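PDB 6FXO: bifunctional autolysin from Staphylococcus aureus subsp. aureus Mu50, which probably hydrolyses the glycan strands of staphylococcal peptidoglycan through its family 73 glycoside hydrolase module, an N-acetylglucosaminidase with a lysozyme-like fold. Local coordinates for residues 87-98 with 172-180; 54-65 with 217-225. One frame throughout, in Å; residues are numbered along the deposited sequence.

How the contacts relate
Contact 1 and contact 2 lie on opposite sides of the chain's centre, about 26 Å apart between their centres and about 13 Å between their nearest atoms. They do not touch. Contact 1 pairs two nearly parallel helices, and both of its chain segments fall between the two segments of contact 2. Contact 2 joins residues 54-65, the turn after helix 51-56, to residues 217-225 of helix 216-231, 152 residues further on, and is the more buried of the two. Helices 92-102 and 172-180 and residues 217-225 carry the sequence of the glucosaminidase family, whose clan is that of lysozyme.

Contact 1: residues 87-98 with 172-180; sequences VLENQGAAFNKA and VSKAIVGGA
One face of the Phe-95 ring carries the CG2 methyl of Ile-176, which sits almost exactly over the centre, 4.2 Å from the ring centroid and 9° off the normal, a CH-pi contact. The other branch of the same isoleucine reaches a different part of the ring: its CD1 lies 3.7 Å from Phe-95 CE2. The chi1 of Ile-176 (-72°) sets CG2 opposite the backbone N and CG1 beside it, so that CG2 sits over the face while CD1 reaches the CE2 side of the ring. Beyond the segments, Phe-95 also packs on Leu-109, Ile-110 and Ala-113 of helix 106-116 and on Leu-82 of helix 75-82.

The flat amide of Gln-91 approaches the start of helix 172-180, its NE2 3.2 Å from Val-172 CB, with no hydrogen bond across the contact. The chain of Gln-91 bends at chi2, and its CG touches Ile-176 CD1 at 3.6 Å. Gln-91 is the N-cap residue of helix 92-102. Helix segments 92-98 and 172-180 run nearly parallel, crossing at -17° with their axes 9.0 Å apart, a pairing consistent with the lysozyme-like glucosaminidase fold. Small residues line part of the interface: Ala-94 CB lies 3.5 Å from Ser-173 OG, and further along the methyls of Ala-98 and Ala-180 face each other. Before the helix, Leu-88 crosses Val-172 at about a right angle, its CD1 4.1 Å from Val-172 CG1, and Val-87 meets the other methyl, CG2. At the exposed margin, the aliphatic chain of Lys-97 passes Val-177, CD to CG2 4.2 Å.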
ATOM      1  N   VAL A  87      15.655   7.741 -11.644  1.00 76.00           N
ATOM      2  CA  VAL A  87      16.617   7.307 -10.627  1.00 88.57           C
ATOM      3  C   VAL A  87      15.955   6.004 -10.111  1.00 94.43           C
ATOM      4  O   VAL A  87      14.990   5.576 -10.718  1.00 99.99           O
ATOM      5  CB  VAL A  87      16.765   8.374  -9.520  1.00 87.52           C
ATOM      6  CG1 VAL A  87      17.517   9.587 -10.053  1.00 83.09           C
ATOM      7  CG2 VAL A  87      15.395   8.788  -8.989  1.00 82.36           C
ATOM      8  N   LEU A  88      16.454   5.346  -9.065  1.00 96.26           N
ATOM      9  CA  LEU A  88      15.741   4.105  -8.650  1.00 90.79           C
ATOM     10  C   LEU A  88      15.868   2.989  -9.688  1.00 90.07           C
ATOM     11  O   LEU A  88      15.469   1.866  -9.393  1.00 98.05           O
ATOM     12  CB  LEU A  88      14.208   4.317  -8.531  1.00 76.99           C
ATOM     13  CG  LEU A  88      13.507   4.439  -7.189  1.00 55.03           C
ATOM     14  CD1 LEU A  88      13.964   5.665  -6.423  1.00 46.07           C
ATOM     15  CD2 LEU A  88      11.982   4.600  -7.471  1.00 40.15           C
ATOM     16  N   GLU A  89      16.421   3.293 -10.886  1.00 93.41           N
ATOM     17  CA  GLU A  89      16.602   2.354 -11.966  1.00100.96           C
ATOM     18  C   GLU A  89      17.167   1.085 -11.385  1.00112.00           C
ATOM     19  O   GLU A  89      16.651   0.001 -11.639  1.00116.84           O
ATOM     20  CB  GLU A  89      17.589   2.986 -12.971  1.00117.10           C
ATOM     21  CG  GLU A  89      17.376   2.666 -14.439  1.00132.65           C
ATOM     22  CD  GLU A  89      18.581   1.991 -15.088  1.00146.05           C
ATOM     23  OE1 GLU A  89      19.434   2.717 -15.639  1.00154.13           O
ATOM     24  OE2 GLU A  89      18.661   0.747 -15.042  1.00155.48           O
ATOM     25  N   ASN A  90      18.200   1.214 -10.577  1.00116.92           N
ATOM     26  CA  ASN A  90      18.765   0.023  -9.984  1.00114.85           C
ATOM     27  C   ASN A  90      18.335   0.077  -8.542  1.00108.43           C
ATOM     28  O   ASN A  90      17.312   0.672  -8.247  1.00107.74           O
ATOM     29  CB  ASN A  90      20.293  -0.052 -10.168  1.00114.82           C
ATOM     30  CG  ASN A  90      20.673  -1.279 -10.969  1.00118.54           C
ATOM     31  OD1 ASN A  90      20.615  -1.260 -12.200  1.00123.38           O
ATOM     32  ND2 ASN A  90      21.072  -2.394 -10.360  1.00116.13           N
ATOM     33  N   GLN A  91      19.129  -0.482  -7.657  1.00103.14           N
ATOM     34  CA  GLN A  91      18.891  -0.538  -6.220  1.00100.43           C
ATOM     35  C   GLN A  91      17.730  -1.310  -5.682  1.00 92.61           C
ATOM     36  O   GLN A  91      17.053  -0.875  -4.756  1.00 84.07           O
ATOM     37  CB  GLN A  91      18.960   0.870  -5.532  1.00 98.30           C
ATOM     38  CG  GLN A  91      18.293   2.092  -6.187  1.00106.59           C
ATOM     39  CD  GLN A  91      19.251   2.910  -7.037  1.00120.66           C
ATOM     40  OE1 GLN A  91      19.378   2.713  -8.248  1.00124.14           O
ATOM     41  NE2 GLN A  91      19.955   3.831  -6.403  1.00125.89           N
ATOM     42  N   GLY A  92      17.489  -2.484  -6.248  1.00 86.87           N
ATOM     43  CA  GLY A  92      16.387  -3.270  -5.736  1.00 90.88           C
ATOM     44  C   GLY A  92      16.964  -3.843  -4.455  1.00 91.53           C
ATOM     45  O   GLY A  92      16.270  -4.377  -3.599  1.00 88.99           O
ATOM     46  N   ALA A  93      18.286  -3.708  -4.359  1.00 89.16           N
ATOM     47  CA  ALA A  93      19.092  -4.147  -3.272  1.00 82.91           C
ATOM     48  C   ALA A  93      18.874  -3.202  -2.166  1.00 80.46           C
ATOM     49  O   ALA A  93      18.724  -3.624  -1.026  1.00 81.97           O
ATOM     50  CB  ALA A  93      20.548  -4.112  -3.691  1.00 85.44           C
ATOM     51  N   ALA A  94      18.869  -1.907  -2.489  1.00 79.56           N
ATOM     52  CA  ALA A  94      18.649  -0.970  -1.399  1.00 75.70           C
ATOM     53  C   ALA A  94      17.246  -1.211  -0.889  1.00 65.59           C
ATOM     54  O   ALA A  94      16.957  -1.053   0.301  1.00 53.72           O
ATOM     55  CB  ALA A  94      18.788   0.455  -1.895  1.00 74.45           C
ATOM     56  N   PHE A  95      16.370  -1.612  -1.809  1.00 62.13           N
ATOM     57  CA  PHE A  95      14.996  -1.881  -1.449  1.00 62.55           C
ATOM     58  C   PHE A  95      14.817  -3.154  -0.676  1.00 55.69           C
ATOM     59  O   PHE A  95      14.049  -3.167   0.278  1.00 44.32           O
ATOM     60  CB  PHE A  95      14.046  -1.891  -2.680  1.00 62.51           C
ATOM     61  CG  PHE A  95      13.408  -0.567  -3.055  1.00 51.57           C
ATOM     62  CD1 PHE A  95      12.405  -0.002  -2.270  1.00 42.51           C
ATOM     63  CD2 PHE A  95      13.828   0.128  -4.174  1.00 45.29           C
ATOM     64  CE1 PHE A  95      11.860   1.232  -2.588  1.00 35.36           C
ATOM     65  CE2 PHE A  95      13.272   1.358  -4.498  1.00 43.88           C
ATOM     66  CZ  PHE A  95      12.298   1.900  -3.705  1.00 46.56           C
ATOM     67  N   ASN A  96      15.554  -4.238  -1.050  1.00 51.69           N
ATOM     68  CA  ASN A  96      15.342  -5.447  -0.284  1.00 53.21           C
ATOM     69  C   ASN A  96      15.789  -5.195   1.120  1.00 44.04           C
ATOM     70  O   ASN A  96      15.276  -5.733   2.107  1.00 38.56           O
ATOM     71  CB  ASN A  96      16.120  -6.576  -0.930  1.00 56.50           C
ATOM     72  CG  ASN A  96      15.572  -7.926  -0.591  1.00 64.89           C
ATOM     73  OD1 ASN A  96      16.106  -8.559   0.328  1.00 62.35           O
ATOM     74  ND2 ASN A  96      14.498  -8.427  -1.267  1.00 61.43           N
ATOM     75  N   LYS A  97      16.720  -4.317   1.195  1.00 41.00           N
ATOM     76  CA  LYS A  97      17.316  -3.914   2.462  1.00 58.82           C
ATOM     77  C   LYS A  97      16.313  -3.176   3.298  1.00 63.30           C
ATOM     78  O   LYS A  97      16.184  -3.498   4.479  1.00 62.51           O
ATOM     79  CB  LYS A  97      18.563  -3.033   2.231  1.00 71.96           C
ATOM     80  CG  LYS A  97      19.626  -3.110   3.335  1.00 84.66           C
ATOM     81  CD  LYS A  97      20.378  -1.770   3.514  1.00101.67           C
ATOM     82  CE  LYS A  97      21.494  -1.832   4.545  1.00100.82           C
ATOM     83  NZ  LYS A  97      22.091  -0.491   4.854  1.00 83.90           N
ATOM     84  N   ALA A  98      15.583  -2.182   2.712  1.00 59.44           N
ATOM     85  CA  ALA A  98      14.647  -1.520   3.551  1.00 51.98           C
ATOM     86  C   ALA A  98      13.590  -2.499   3.940  1.00 45.77           C
ATOM     87  O   ALA A  98      13.058  -2.407   5.053  1.00 39.17           O
ATOM     88  CB  ALA A  98      14.045  -0.344   2.815  1.00 58.22           C
ATOM     89  N   VAL A 172      20.943   7.909  -4.026  1.00113.70           N
ATOM     90  CA  VAL A 172      19.669   7.199  -4.101  1.00108.25           C
ATOM     91  C   VAL A 172      19.477   5.963  -3.216  1.00103.64           C
ATOM     92  O   VAL A 172      18.379   5.772  -2.699  1.00104.01           O
ATOM     93  CB  VAL A 172      19.368   6.869  -5.578  1.00107.13           C
ATOM     94  CG1 VAL A 172      17.943   6.346  -5.731  1.00103.61           C
ATOM     95  CG2 VAL A 172      19.591   8.093  -6.458  1.00118.20           C
ATOM     96  N   SER A 173      20.518   5.130  -3.019  1.00 97.27           N
ATOM     97  CA  SER A 173      20.307   3.959  -2.170  1.00 96.36           C
ATOM     98  C   SER A 173      20.011   4.393  -0.756  1.00 83.60           C
ATOM     99  O   SER A 173      19.282   3.732  -0.022  1.00 77.88           O
ATOM    100  CB  SER A 173      21.536   3.053  -2.195  1.00100.40           C
ATOM    101  OG  SER A 173      21.629   2.243  -1.033  1.00109.39           O
ATOM    102  N   LYS A 174      20.594   5.528  -0.405  1.00 81.50           N
ATOM    103  CA  LYS A 174      20.505   6.198   0.884  1.00 83.79           C
ATOM    104  C   LYS A 174      19.141   6.828   1.123  1.00 84.82           C
ATOM    105  O   LYS A 174      18.598   6.663   2.214  1.00 77.14           O
ATOM    106  CB  LYS A 174      21.609   7.274   1.016  1.00 85.74           C
ATOM    107  CG  LYS A 174      23.020   6.730   1.281  1.00 91.19           C
ATOM    108  CD  LYS A 174      24.111   7.830   1.226  1.00100.14           C
ATOM    109  CE  LYS A 174      25.500   7.306   1.554  1.00116.90           C
ATOM    110  NZ  LYS A 174      26.565   8.354   1.478  1.00121.46           N
ATOM    111  N   ALA A 175      18.578   7.562   0.126  1.00 81.11           N
ATOM    112  CA  ALA A 175      17.275   8.138   0.391  1.00 69.25           C
ATOM    113  C   ALA A 175      16.317   6.992   0.627  1.00 60.94           C
ATOM    114  O   ALA A 175      15.391   7.085   1.433  1.00 52.94           O
ATOM    115  CB  ALA A 175      16.816   8.977  -0.786  1.00 66.97           C
ATOM    116  N   ILE A 176      16.550   5.891  -0.081  1.00 50.91           N
ATOM    117  CA  ILE A 176      15.681   4.750   0.101  1.00 45.67           C
ATOM    118  C   ILE A 176      15.795   4.146   1.497  1.00 44.64           C
ATOM    119  O   ILE A 176      14.772   3.783   2.092  1.00 44.09           O
ATOM    120  CB  ILE A 176      16.058   3.691  -0.961  1.00 41.67           C
ATOM    121  CG1 ILE A 176      15.601   4.161  -2.312  1.00 32.05           C
ATOM    122  CG2 ILE A 176      15.487   2.304  -0.602  1.00 42.95           C
ATOM    123  CD1 ILE A 176      16.169   3.420  -3.559  1.00 25.74           C
ATOM    124  N   VAL A 177      17.019   4.084   2.063  1.00 45.19           N
ATOM    125  CA  VAL A 177      17.030   3.485   3.379  1.00 48.17           C
ATOM    126  C   VAL A 177      16.427   4.339   4.422  1.00 45.05           C
ATOM    127  O   VAL A 177      15.606   3.861   5.203  1.00 43.76           O
ATOM    128  CB  VAL A 177      18.386   2.888   3.819  1.00 56.22           C
ATOM    129  CG1 VAL A 177      18.181   1.961   5.017  1.00 51.79           C
ATOM    130  CG2 VAL A 177      19.028   2.122   2.668  1.00 63.18           C
ATOM    131  N   GLY A 178      16.778   5.608   4.442  1.00 49.16           N
ATOM    132  CA  GLY A 178      16.197   6.450   5.451  1.00 53.90           C
ATOM    133  C   GLY A 178      14.724   6.736   5.227  1.00 57.35           C
ATOM    134  O   GLY A 178      14.009   6.824   6.245  1.00 47.97           O
ATOM    135  N   GLY A 179      14.235   6.828   3.928  1.00 50.77           N
ATOM    136  CA  GLY A 179      12.825   7.110   3.786  1.00 49.95           C
ATOM    137  C   GLY A 179      12.005   5.911   4.153  1.00 47.44           C
ATOM    138  O   GLY A 179      10.866   6.046   4.627  1.00 40.08           O
ATOM    139  N   ALA A 180      12.628   4.729   4.021  1.00 40.82           N
ATOM    140  CA  ALA A 180      11.846   3.562   4.349  1.00 45.32           C
ATOM    141  C   ALA A 180      11.290   3.378   5.713  1.00 46.28           C
ATOM    142  O   ALA A 180      10.179   2.874   5.786  1.00 42.59           O
ATOM    143  CB  ALA A 180      12.575   2.311   3.911  1.00 48.66           C
TER

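Contact 2: residues 54-65 with 217-225; sequences LAQDPALKYQFL and ANINAKIIK
An Asx turn at Asp-57 starts the short 3-10 segment 60-64, which packs against helix 216-231 by backbone and side chains. Asp-57 OD1 accepts from Ala-59 N and Leu-60 N, which reach it from opposite faces of the carboxylate plane; the second bond, 3.0 Å from Leu-60 N to Asp-57 OD1, is practically straight at 179°.

Gln-63 makes the polar link between the segments. Its NE2 donates to Asn-218 OD1 at 3.0 Å, in the plane of both amides although these planes are turned 71° from each other, and also to the backbone O of Leu-60. Both acceptors lie close to the glutamine amide plane, so the two bonds fix its rotation; Leu-60 O accepts from Gln-63 N as well. With chi1 at 64°, CG lies between the backbone N and carbonyl carbon, and the extended chain beyond it runs alongside Asn-218. Asn-218 ND2 is held by Asp-215, while Leu-54 CD2 comes to 3.3 Å from Asn-218 OD1.

Ala-221 lies at the middle of the interface: its methyl is 3.5 Å from Gln-63 N and 3.6 Å from Ala-59 O. One turn further along the helix, Lys-225 lays its CB over one face of the Tyr-62 ring, 3.9 Å from Tyr-62 CD1, and its bent chain continues to Ala-59. Ile-224 CG2 meets the ring obliquely, 4.0 Å from Tyr-62 CD2. Tyr-62 OH bonds to Gly-235 N, and the ring meets Phe-238 edge-to-face. By accepting from the N atoms two and three residues on, Asp-57 OD1 makes both an Asx turn and an Asx motif, at the junction between helix 51-56 and the 3-10 segment.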
ATOM      1  N   LEU A  54     -14.125 -11.076  -3.034  1.00 49.74           N
ATOM      2  CA  LEU A  54     -12.806 -10.632  -3.320  1.00 43.70           C
ATOM      3  C   LEU A  54     -11.784 -11.772  -3.297  1.00 43.60           C
ATOM      4  O   LEU A  54     -10.885 -11.721  -4.117  1.00 38.78           O
ATOM      5  CB  LEU A  54     -12.460  -9.508  -2.334  1.00 44.53           C
ATOM      6  CG  LEU A  54     -13.601  -8.515  -2.089  1.00 45.59           C
ATOM      7  CD1 LEU A  54     -13.294  -7.641  -0.888  1.00 48.77           C
ATOM      8  CD2 LEU A  54     -13.850  -7.674  -3.346  1.00 46.05           C
ATOM      9  N   ALA A  55     -11.932 -12.815  -2.419  1.00 39.09           N
ATOM     10  CA  ALA A  55     -10.901 -13.889  -2.454  1.00 38.38           C
ATOM     11  C   ALA A  55     -10.829 -14.719  -3.776  1.00 37.58           C
ATOM     12  O   ALA A  55      -9.773 -15.187  -4.141  1.00 44.90           O
ATOM     13  CB  ALA A  55     -11.083 -14.848  -1.279  1.00 28.77           C
ATOM     14  N   GLN A  56     -11.935 -14.870  -4.448  1.00 42.45           N
ATOM     15  CA  GLN A  56     -12.019 -15.621  -5.701  1.00 44.60           C
ATOM     16  C   GLN A  56     -11.413 -14.981  -6.928  1.00 40.40           C
ATOM     17  O   GLN A  56     -11.090 -15.662  -7.877  1.00 38.43           O
ATOM     18  CB  GLN A  56     -13.436 -16.134  -5.960  1.00 49.39           C
ATOM     19  CG  GLN A  56     -14.028 -16.837  -4.744  1.00 73.30           C
ATOM     20  CD  GLN A  56     -15.040 -17.873  -5.143  1.00 98.64           C
ATOM     21  OE1 GLN A  56     -14.867 -19.078  -4.933  1.00110.18           O
ATOM     22  NE2 GLN A  56     -16.083 -17.414  -5.803  1.00103.31           N
ATOM     23  N   ASP A  57     -11.301 -13.671  -6.911  1.00 37.32           N
ATOM     24  CA  ASP A  57     -10.732 -12.905  -7.989  1.00 40.34           C
ATOM     25  C   ASP A  57      -9.208 -12.781  -7.830  1.00 42.68           C
ATOM     26  O   ASP A  57      -8.726 -12.327  -6.783  1.00 46.28           O
ATOM     27  CB  ASP A  57     -11.344 -11.507  -8.019  1.00 41.87           C
ATOM     28  CG  ASP A  57     -11.027 -10.776  -9.291  1.00 52.32           C
ATOM     29  OD1 ASP A  57      -9.941 -10.174  -9.366  1.00 57.48           O
ATOM     30  OD2 ASP A  57     -11.865 -10.806 -10.214  1.00 67.20           O
ATOM     31  N   PRO A  58      -8.457 -13.192  -8.853  1.00 38.71           N
ATOM     32  CA  PRO A  58      -6.975 -13.109  -8.804  1.00 36.61           C
ATOM     33  C   PRO A  58      -6.380 -11.688  -8.567  1.00 39.09           C
ATOM     34  O   PRO A  58      -5.280 -11.621  -8.014  1.00 43.26           O
ATOM     35  CB  PRO A  58      -6.530 -13.548 -10.221  1.00 37.11           C
ATOM     36  CG  PRO A  58      -7.761 -14.216 -10.849  1.00 41.00           C
ATOM     37  CD  PRO A  58      -8.938 -13.466 -10.229  1.00 38.58           C
ATOM     38  N   ALA A  59      -7.000 -10.583  -9.043  1.00 31.65           N
ATOM     39  CA  ALA A  59      -6.414  -9.293  -8.789  1.00 31.69           C
ATOM     40  C   ALA A  59      -6.946  -8.836  -7.420  1.00 32.47           C
ATOM     41  O   ALA A  59      -6.147  -8.397  -6.579  1.00 30.42           O
ATOM     42  CB  ALA A  59      -6.782  -8.235  -9.861  1.00 29.16           C
ATOM     43  N   LEU A  60      -8.273  -9.007  -7.212  1.00 32.10           N
ATOM     44  CA  LEU A  60      -8.887  -8.608  -5.933  1.00 34.74           C
ATOM     45  C   LEU A  60      -8.305  -9.293  -4.652  1.00 33.63           C
ATOM     46  O   LEU A  60      -8.251  -8.624  -3.636  1.00 34.59           O
ATOM     47  CB  LEU A  60     -10.447  -8.704  -5.913  1.00 38.02           C
ATOM     48  CG  LEU A  60     -11.330  -8.098  -7.066  1.00 43.06           C
ATOM     49  CD1 LEU A  60     -12.785  -8.132  -6.632  1.00 35.01           C
ATOM     50  CD2 LEU A  60     -11.046  -6.668  -7.392  1.00 28.44           C
ATOM     51  N   LYS A  61      -7.827 -10.568  -4.710  1.00 29.15           N
ATOM     52  CA  LYS A  61      -7.297 -11.130  -3.469  1.00 29.61           C
ATOM     53  C   LYS A  61      -6.060 -10.371  -2.942  1.00 24.67           C
ATOM     54  O   LYS A  61      -5.704 -10.568  -1.816  1.00 21.55           O
ATOM     55  CB  LYS A  61      -6.980 -12.650  -3.543  1.00 32.63           C
ATOM     56  CG  LYS A  61      -6.034 -13.117  -4.685  1.00 41.88           C
ATOM     57  CD  LYS A  61      -5.970 -14.681  -4.769  1.00 54.28           C
ATOM     58  CE  LYS A  61      -4.986 -15.242  -5.795  1.00 80.90           C
ATOM     59  NZ  LYS A  61      -4.968 -16.752  -5.884  1.00 81.37           N
ATOM     60  N   TYR A  62      -5.434  -9.464  -3.753  1.00 21.58           N
ATOM     61  CA  TYR A  62      -4.278  -8.786  -3.219  1.00 21.86           C
ATOM     62  C   TYR A  62      -4.528  -7.874  -2.049  1.00 26.03           C
ATOM     63  O   TYR A  62      -3.556  -7.459  -1.425  1.00 24.11           O
ATOM     64  CB  TYR A  62      -3.266  -8.300  -4.331  1.00 28.07           C
ATOM     65  CG  TYR A  62      -2.415  -9.421  -4.932  1.00 22.14           C
ATOM     66  CD1 TYR A  62      -2.969 -10.347  -5.808  1.00 23.94           C
ATOM     67  CD2 TYR A  62      -1.081  -9.603  -4.561  1.00 31.10           C
ATOM     68  CE1 TYR A  62      -2.240 -11.421  -6.287  1.00 21.23           C
ATOM     69  CE2 TYR A  62      -0.307 -10.695  -5.056  1.00 18.99           C
ATOM     70  CZ  TYR A  62      -0.897 -11.573  -5.910  1.00 19.51           C
ATOM     71  OH  TYR A  62      -0.123 -12.560  -6.478  1.00 33.90           O
ATOM     72  N   GLN A  63      -5.851  -7.549  -1.742  1.00 29.52           N
ATOM     73  CA  GLN A  63      -6.175  -6.687  -0.622  1.00 36.41           C
ATOM     74  C   GLN A  63      -5.923  -7.455   0.673  1.00 34.40           C
ATOM     75  O   GLN A  63      -5.874  -6.861   1.734  1.00 32.83           O
ATOM     76  CB  GLN A  63      -7.612  -6.119  -0.673  1.00 33.42           C
ATOM     77  CG  GLN A  63      -8.783  -7.092  -0.592  1.00 26.01           C
ATOM     78  CD  GLN A  63      -9.956  -6.319  -1.172  1.00 34.70           C
ATOM     79  OE1 GLN A  63     -10.593  -5.444  -0.454  1.00 19.32           O
ATOM     80  NE2 GLN A  63     -10.243  -6.621  -2.520  1.00 16.29           N
ATOM     81  N   PHE A  64      -5.868  -8.756   0.559  1.00 35.92           N
ATOM     82  CA  PHE A  64      -5.599  -9.646   1.703  1.00 37.24           C
ATOM     83  C   PHE A  64      -4.101 -10.021   1.807  1.00 37.69           C
ATOM     84  O   PHE A  64      -3.718 -10.770   2.702  1.00 37.77           O
ATOM     85  CB  PHE A  64      -6.473 -10.858   1.735  1.00 32.49           C
ATOM     86  CG  PHE A  64      -7.928 -10.608   1.452  1.00 33.49           C
ATOM     87  CD1 PHE A  64      -8.731  -9.832   2.336  1.00 23.72           C
ATOM     88  CD2 PHE A  64      -8.511 -11.102   0.301  1.00 36.23           C
ATOM     89  CE1 PHE A  64     -10.016  -9.584   2.028  1.00 29.19           C
ATOM     90  CE2 PHE A  64      -9.838 -10.835   0.014  1.00 51.13           C
ATOM     91  CZ  PHE A  64     -10.585 -10.079   0.874  1.00 39.91           C
ATOM     92  N   LEU A  65      -3.274  -9.552   0.853  1.00 29.48           N
ATOM     93  CA  LEU A  65      -1.855  -9.879   0.937  1.00 27.96           C
ATOM     94  C   LEU A  65      -1.261  -9.167   2.217  1.00 26.46           C
ATOM     95  O   LEU A  65      -1.545  -7.996   2.428  1.00 28.02           O
ATOM     96  CB  LEU A  65      -1.073  -9.370  -0.325  1.00 24.23           C
ATOM     97  CG  LEU A  65       0.449  -9.506  -0.350  1.00 23.57           C
ATOM     98  CD1 LEU A  65       0.880 -10.995  -0.786  1.00 14.66           C
ATOM     99  CD2 LEU A  65       1.139  -8.382  -1.188  1.00 15.06           C
ATOM    100  N   ALA A 217      -9.753  -0.558  -1.397  1.00 27.00           N
ATOM    101  CA  ALA A 217      -8.822  -1.683  -1.245  1.00 33.58           C
ATOM    102  C   ALA A 217      -8.804  -2.415  -2.580  1.00 30.00           C
ATOM    103  O   ALA A 217      -7.780  -3.048  -2.923  1.00 26.36           O
ATOM    104  CB  ALA A 217      -9.193  -2.667  -0.065  1.00 26.49           C
ATOM    105  N   ASN A 218      -9.949  -2.408  -3.270  1.00 27.06           N
ATOM    106  CA  ASN A 218     -10.004  -3.080  -4.583  1.00 32.77           C
ATOM    107  C   ASN A 218      -9.107  -2.357  -5.630  1.00 30.45           C
ATOM    108  O   ASN A 218      -8.417  -2.998  -6.422  1.00 28.97           O
ATOM    109  CB  ASN A 218     -11.428  -3.142  -5.193  1.00 26.52           C
ATOM    110  CG  ASN A 218     -12.489  -3.778  -4.352  1.00 38.13           C
ATOM    111  OD1 ASN A 218     -12.243  -4.827  -3.749  1.00 45.93           O
ATOM    112  ND2 ASN A 218     -13.738  -3.271  -4.351  1.00 41.95           N
ATOM    113  N   ILE A 219      -9.105  -1.035  -5.602  1.00 25.63           N
ATOM    114  CA  ILE A 219      -8.284  -0.343  -6.570  1.00 32.42           C
ATOM    115  C   ILE A 219      -6.837  -0.600  -6.274  1.00 33.05           C
ATOM    116  O   ILE A 219      -6.102  -0.975  -7.184  1.00 26.91           O
ATOM    117  CB  ILE A 219      -8.626   1.161  -6.562  1.00 34.28           C
ATOM    118  CG1 ILE A 219      -9.928   1.409  -7.306  1.00 29.38           C
ATOM    119  CG2 ILE A 219      -7.490   2.032  -7.112  1.00 29.78           C
ATOM    120  CD1 ILE A 219     -10.309   2.825  -7.016  1.00 30.44           C
ATOM    121  N   ASN A 220      -6.445  -0.435  -4.948  1.00 28.01           N
ATOM    122  CA  ASN A 220      -5.099  -0.653  -4.578  1.00 22.81           C
ATOM    123  C   ASN A 220      -4.707  -2.139  -4.784  1.00 22.78           C
ATOM    124  O   ASN A 220      -3.532  -2.412  -5.067  1.00 20.82           O
ATOM    125  CB  ASN A 220      -4.860  -0.078  -3.202  1.00 29.44           C
ATOM    126  CG  ASN A 220      -4.993   1.455  -3.278  1.00 40.38           C
ATOM    127  OD1 ASN A 220      -4.051   2.066  -3.774  1.00 30.07           O
ATOM    128  ND2 ASN A 220      -6.111   2.164  -2.839  1.00 40.78           N
ATOM    129  N   ALA A 221      -5.651  -3.081  -4.679  1.00 16.05           N
ATOM    130  CA  ALA A 221      -5.249  -4.401  -4.884  1.00 20.87           C
ATOM    131  C   ALA A 221      -4.874  -4.552  -6.369  1.00 27.91           C
ATOM    132  O   ALA A 221      -3.898  -5.283  -6.660  1.00 28.96           O
ATOM    133  CB  ALA A 221      -6.263  -5.437  -4.484  1.00 18.71           C
ATOM    134  N   LYS A 222      -5.591  -3.797  -7.283  1.00 27.50           N
ATOM    135  CA  LYS A 222      -5.321  -3.861  -8.733  1.00 30.10           C
ATOM    136  C   LYS A 222      -3.914  -3.397  -9.055  1.00 32.04           C
ATOM    137  O   LYS A 222      -3.163  -4.065  -9.792  1.00 32.00           O
ATOM    138  CB  LYS A 222      -6.358  -3.018  -9.585  1.00 35.44           C
ATOM    139  CG  LYS A 222      -7.724  -3.728  -9.901  1.00 43.56           C
ATOM    140  CD  LYS A 222      -8.939  -2.762 -10.269  1.00 58.56           C
ATOM    141  CE  LYS A 222     -10.296  -3.456 -10.537  1.00 69.56           C
ATOM    142  NZ  LYS A 222     -11.471  -2.534 -10.885  1.00 60.10           N
ATOM    143  N   ILE A 223      -3.527  -2.262  -8.495  1.00 32.21           N
ATOM    144  CA  ILE A 223      -2.209  -1.751  -8.754  1.00 28.34           C
ATOM    145  C   ILE A 223      -1.104  -2.635  -8.197  1.00 29.01           C
ATOM    146  O   ILE A 223      -0.008  -2.643  -8.764  1.00 36.52           O
ATOM    147  CB  ILE A 223      -2.149  -0.383  -8.058  1.00 30.13           C
ATOM    148  CG1 ILE A 223      -3.197   0.614  -8.566  1.00 30.91           C
ATOM    149  CG2 ILE A 223      -0.786   0.211  -8.130  1.00 25.75           C
ATOM    150  CD1 ILE A 223      -3.144   1.797  -7.525  1.00 23.40           C
ATOM    151  N   ILE A 224      -1.346  -3.333  -7.114  1.00 28.52           N
ATOM    152  CA  ILE A 224      -0.324  -4.188  -6.500  1.00 32.02           C
ATOM    153  C   ILE A 224      -0.121  -5.416  -7.270  1.00 31.32           C
ATOM    154  O   ILE A 224       1.000  -5.847  -7.464  1.00 27.84           O
ATOM    155  CB  ILE A 224      -0.632  -4.545  -5.007  1.00 30.54           C
ATOM    156  CG1 ILE A 224      -0.401  -3.380  -4.058  1.00 27.54           C
ATOM    157  CG2 ILE A 224       0.151  -5.799  -4.551  1.00 28.64           C
ATOM    158  CD1 ILE A 224      -1.138  -3.666  -2.788  1.00 38.07           C
ATOM    159  N   LYS A 225      -1.200  -5.996  -7.673  1.00 25.59           N
ATOM    160  CA  LYS A 225      -1.065  -7.181  -8.426  1.00 28.89           C
ATOM    161  C   LYS A 225      -0.420  -6.777  -9.730  1.00 32.76           C
ATOM    162  O   LYS A 225       0.310  -7.572 -10.284  1.00 32.42           O
ATOM    163  CB  LYS A 225      -2.430  -7.813  -8.701  1.00 36.58           C
ATOM    164  CG  LYS A 225      -2.378  -9.131  -9.479  1.00 39.87           C
ATOM    165  CD  LYS A 225      -3.031  -9.004 -10.854  1.00 66.38           C
ATOM    166  CE  LYS A 225      -3.254 -10.319 -11.574  1.00 65.00           C
ATOM    167  NZ  LYS A 225      -4.091 -10.148 -12.799  1.00 50.05           N
TER